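Local structure of lipase (Streptomyces rimosus, 5MAL) at residues G8-S13 and S214-A219; S13-G18 and S26-T31. The protein hydrolyses triacylglycerols and other carboxylic esters, preferring medium-length acyl chains, as a secreted serine lipase of the GDSL (SGNH) family. All blocks are in the same frame, centred on the assembly; numbering follows the deposited sequence.

Contact 1: residues G8-S13 and S214-A219; sequences GDSYSS and SYHPTA
Ser-10, the nucleophile, and His-216 meet at the edge of the imidazole, where Ser-10 OG lies in the ring plane, 2.6 Å from His-216 NE2; either atom could be the donor of this short hydrogen bond. OG is placed there by a chi1 of 47°, which sets it between the backbone N and the carbonyl carbon. The next residue backs the histidine from one face. The Tyr-11 and His-216 rings form an offset stack, their planes at 30°. Its closest approach is between Tyr-11 CE1 and His-216 NE2, at 3.5 Å. Tyr-11 OH continues to Tyr-215 O in a weak hydrogen bond, while Tyr-11 CD2 packs against Pro-217 CD at 3.5 Å. With an alanine at Tyr-11 the stacking ring and the hydroxyl to Tyr-215 O are gone, and His-216 would probably be freer to turn, with a gap beside Pro-217. Further out, His-216 ND1 donates to Ser-214 O over 2.9 Å, approaching from above the carbonyl plane; the bond helps to set the rotation of the ring, although the acceptor is tilted 25° from its plane. On the serine side, Asp-9 N-caps the short helix 10-13: its OD1 accepts from Tyr-11 N at 3.1 Å, and its two carboxylate oxygens are also bound by Thr-78 and Tyr-141. Pro-217 and Tyr-11 both lean on Tyr-226 of helix 219-232. The chemistry is that of a Ser/His catalytic dyad: at ND1, where a classical triad has a carboxylate, the acceptor is a main-chain carbonyl, which would orient the imidazole without supplying a full negative charge.

Contact 2: residues S13-G18 and S26-T31; sequences SGVGAG and SCKRST
Ser-13 and Ser-30 both point toward the opposite segment, each sending its hydroxyl to the backbone there. Ser-13 OG sits between two carbonyl oxygens, 3.0 Å from Lys-28 O and 3.1 Å from Cys-27 O, so that its single proton is within reach of both. Ser-30 OG lies anti to its own backbone N (chi1 165°), a setting that brings it beside Ala-17 CB to donate to Gly-18 O in a short hydrogen bond of 2.5 Å; Lys-32 N bonds to the same hydroxyl. Between these two anchors, Ser-30 N binds Ser-13 O at 2.7 Å in a nearly straight bond, 163° at the hydrogen. The same carbonyl oxygen also receives a CA-H...O contact from Arg-29 CA, 3.3 Å away. The apolar part is small: Val-15 CG2 touches Lys-28 CB at 3.6 Å, the two side chains crossing at about a right angle before the lysine amine leads away. Arg-29 CG lies against Ser-13 CB, and NH1 of its guanidinium bonds to Ala-51 O. No side chain would fit at Gly-14, since a CB there would collide with Ser-30 CB. Its positive phi ends helix 10-13 and opens a type II beta turn, Gly-14 to Ala-17, closed by a bond from Ala-17 N to Gly-14 O. A disulfide from Cys-27 ties 26-31 to Cys-52. Serine hydroxyls and a glycine-opened turn thus lock together two arms of the loop that follows the nucleophile-bearing helix of the SGNH hydrolase fold, with Val-15 of that loop beside the Ser/His pair.

In the fold
Contact 1 lies close to the middle of the chain and is mostly buried, whereas contact 2 sits further out, about 12 Å between its centre and that of the chain, and is only partly buried. They share Ser-13, the last residue of helix 10-13, so segment 13-18 continues from 8-13, and contact 2 falls within the long span of chain that contact 1 brings together. Contact 1 joins regions some two hundred residues apart through ring stacking and the Ser/His hydrogen bond of the active site; contact 2 ties near neighbours in sequence, chiefly by bonds to main-chain carbonyls. They also touch: Val-15 packs near both Ser-10 and His-216, its backbone N probably bonded to Ser-10 O.

Contact 1: residues G8-S13 and S214-A219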
# COMPACT_ATOMS: atom_id res chain seq x y z
N GLY A 8 5.79 5.94 0.95
CA GLY A 8 4.41 5.53 0.82
C GLY A 8 3.58 5.67 2.06
O GLY A 8 3.91 6.46 2.96
N ASP A 9 2.49 4.90 2.09
CA ASP A 9 1.51 5.01 3.15
C ASP A 9 1.65 3.84 4.10
O ASP A 9 2.72 3.29 4.24
CB ASP A 9 0.09 5.09 2.59
CG ASP A 9 -0.22 3.96 1.63
OD1 ASP A 9 0.41 2.88 1.71
OD2 ASP A 9 -1.13 4.15 0.81
N SER A 10 0.55 3.47 4.74
CA SER A 10 0.60 2.52 5.83
C SER A 10 0.86 1.11 5.34
O SER A 10 1.29 0.25 6.11
CB SER A 10 -0.70 2.58 6.61
OG SER A 10 -1.78 2.55 5.69
N TYR A 11 0.58 0.85 4.06
CA TYR A 11 0.85 -0.50 3.54
C TYR A 11 2.34 -0.70 3.36
O TYR A 11 2.82 -1.83 3.26
CB TYR A 11 0.10 -0.75 2.23
CG TYR A 11 -1.37 -0.93 2.50
CD1 TYR A 11 -2.16 0.16 2.83
CD2 TYR A 11 -1.95 -2.19 2.50
CE1 TYR A 11 -3.48 0.01 3.12
CE2 TYR A 11 -3.30 -2.34 2.80
CZ TYR A 11 -4.05 -1.23 3.11
OH TYR A 11 -5.39 -1.34 3.40
N SER A 12 3.07 0.41 3.29
CA SER A 12 4.51 0.34 3.16
C SER A 12 5.16 0.51 4.51
O SER A 12 6.17 -0.12 4.79
CB SER A 12 5.06 1.39 2.19
OG SER A 12 4.67 1.07 0.87
N SER A 13 4.60 1.39 5.33
CA SER A 13 5.16 1.59 6.67
C SER A 13 4.96 0.33 7.49
O SER A 13 5.79 -0.01 8.32
CB SER A 13 4.54 2.80 7.38
OG SER A 13 3.28 2.47 7.95
N SER A 214 -6.95 -2.17 10.94
CA SER A 214 -7.99 -2.74 10.12
C SER A 214 -7.64 -2.65 8.63
O SER A 214 -7.20 -1.61 8.18
CB SER A 214 -9.32 -2.04 10.40
OG SER A 214 -9.58 -1.96 11.80
N TYR A 215 -7.79 -3.77 7.92
CA TYR A 215 -7.55 -3.88 6.47
C TYR A 215 -6.09 -3.74 6.07
O TYR A 215 -5.77 -3.69 4.88
CB TYR A 215 -8.39 -2.87 5.70
CG TYR A 215 -9.85 -3.16 5.84
CD1 TYR A 215 -10.42 -4.24 5.18
CD2 TYR A 215 -10.66 -2.39 6.67
CE1 TYR A 215 -11.76 -4.54 5.31
CE2 TYR A 215 -12.01 -2.68 6.82
CZ TYR A 215 -12.54 -3.76 6.14
OH TYR A 215 -13.88 -4.06 6.26
N HIS A 216 -5.20 -3.71 7.04
CA HIS A 216 -3.79 -3.67 6.71
C HIS A 216 -3.18 -5.05 6.77
O HIS A 216 -3.73 -5.94 7.40
CB HIS A 216 -3.06 -2.73 7.65
CG HIS A 216 -3.34 -1.30 7.34
ND1 HIS A 216 -4.50 -0.66 7.74
CD2 HIS A 216 -2.66 -0.41 6.59
CE1 HIS A 216 -4.49 0.58 7.28
NE2 HIS A 216 -3.39 0.75 6.58
N PRO A 217 -2.04 -5.25 6.10
CA PRO A 217 -1.44 -6.58 6.14
C PRO A 217 -1.02 -6.97 7.55
O PRO A 217 -0.58 -6.11 8.33
CB PRO A 217 -0.22 -6.45 5.25
CG PRO A 217 -0.57 -5.35 4.30
CD PRO A 217 -1.34 -4.37 5.15
N THR A 218 -1.19 -8.24 7.87
CA THR A 218 -0.63 -8.79 9.09
C THR A 218 0.87 -8.89 8.92
O THR A 218 1.40 -8.59 7.85
CB THR A 218 -1.20 -10.16 9.37
OG1 THR A 218 -0.77 -11.06 8.33
CG2 THR A 218 -2.73 -10.11 9.40
N ALA A 219 1.56 -9.36 9.96
CA ALA A 219 2.99 -9.61 9.84
C ALA A 219 3.25 -10.61 8.71
O ALA A 219 4.19 -10.45 7.93
CB ALA A 219 3.56 -10.13 11.16

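Contact 2: residues S13-G18 and S26-T31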
# COMPACT_ATOMS: atom_id res chain seq x y z
N SER A 13 4.60 1.39 5.33
CA SER A 13 5.16 1.59 6.67
C SER A 13 4.96 0.33 7.49
O SER A 13 5.79 -0.01 8.32
CB SER A 13 4.54 2.80 7.38
OG SER A 13 3.28 2.47 7.95
N GLY A 14 3.85 -0.36 7.25
CA GLY A 14 3.60 -1.62 7.91
C GLY A 14 2.67 -1.53 9.11
O GLY A 14 2.79 -2.31 10.04
N VAL A 15 1.76 -0.57 9.09
CA VAL A 15 0.69 -0.55 10.08
C VAL A 15 0.03 -1.91 10.06
O VAL A 15 -0.32 -2.41 9.00
CB VAL A 15 -0.33 0.56 9.76
CG1 VAL A 15 -1.56 0.47 10.68
CG2 VAL A 15 0.35 1.90 9.89
N GLY A 16 -0.10 -2.54 11.23
CA GLY A 16 -0.66 -3.87 11.30
C GLY A 16 0.33 -5.01 11.43
O GLY A 16 -0.05 -6.13 11.79
N ALA A 17 1.61 -4.74 11.15
CA ALA A 17 2.63 -5.78 11.21
C ALA A 17 3.41 -5.72 12.52
O ALA A 17 4.19 -6.62 12.80
CB ALA A 17 3.58 -5.66 10.04
N GLY A 18 3.19 -4.67 13.30
CA GLY A 18 3.78 -4.56 14.62
C GLY A 18 5.23 -4.14 14.66
O GLY A 18 5.77 -3.67 13.66
N SER A 26 4.01 8.80 14.51
CA SER A 26 2.73 8.34 14.01
C SER A 26 2.85 7.66 12.65
O SER A 26 1.88 7.12 12.13
CB SER A 26 1.76 9.52 13.91
OG SER A 26 2.17 10.42 12.92
N CYS A 27 4.05 7.68 12.06
CA CYS A 27 4.25 7.03 10.77
C CYS A 27 4.07 5.52 10.88
O CYS A 27 3.72 4.87 9.91
CB CYS A 27 5.63 7.36 10.21
SG CYS A 27 5.74 9.01 9.53
N LYS A 28 4.31 4.98 12.08
CA LYS A 28 4.13 3.57 12.36
C LYS A 28 4.93 2.73 11.37
O LYS A 28 4.38 1.88 10.68
CB LYS A 28 2.64 3.20 12.31
CG LYS A 28 1.87 3.55 13.57
CD LYS A 28 2.23 2.62 14.71
CE LYS A 28 1.34 2.88 15.92
NZ LYS A 28 1.81 2.14 17.12
N ARG A 29 6.22 2.99 11.28
CA ARG A 29 7.10 2.18 10.45
C ARG A 29 7.53 0.92 11.18
O ARG A 29 8.34 0.95 12.10
CB ARG A 29 8.31 2.98 10.00
CG ARG A 29 7.93 3.99 8.91
CD ARG A 29 9.15 4.68 8.32
NE ARG A 29 9.74 5.69 9.20
CZ ARG A 29 9.43 6.99 9.18
NH1 ARG A 29 8.52 7.46 8.35
NH2 ARG A 29 10.05 7.82 10.02
N SER A 30 6.97 -0.19 10.72
CA SER A 30 7.20 -1.49 11.31
C SER A 30 8.50 -2.12 10.87
O SER A 30 8.85 -2.05 9.69
CB SER A 30 6.04 -2.41 10.94
OG SER A 30 6.38 -3.75 11.20
N THR A 31 9.21 -2.77 11.79
CA THR A 31 10.40 -3.52 11.40
C THR A 31 10.01 -4.81 10.67
O THR A 31 10.86 -5.49 10.09
CB THR A 31 11.29 -3.87 12.61
OG1 THR A 31 10.61 -4.79 13.46
CG2 THR A 31 11.61 -2.63 13.38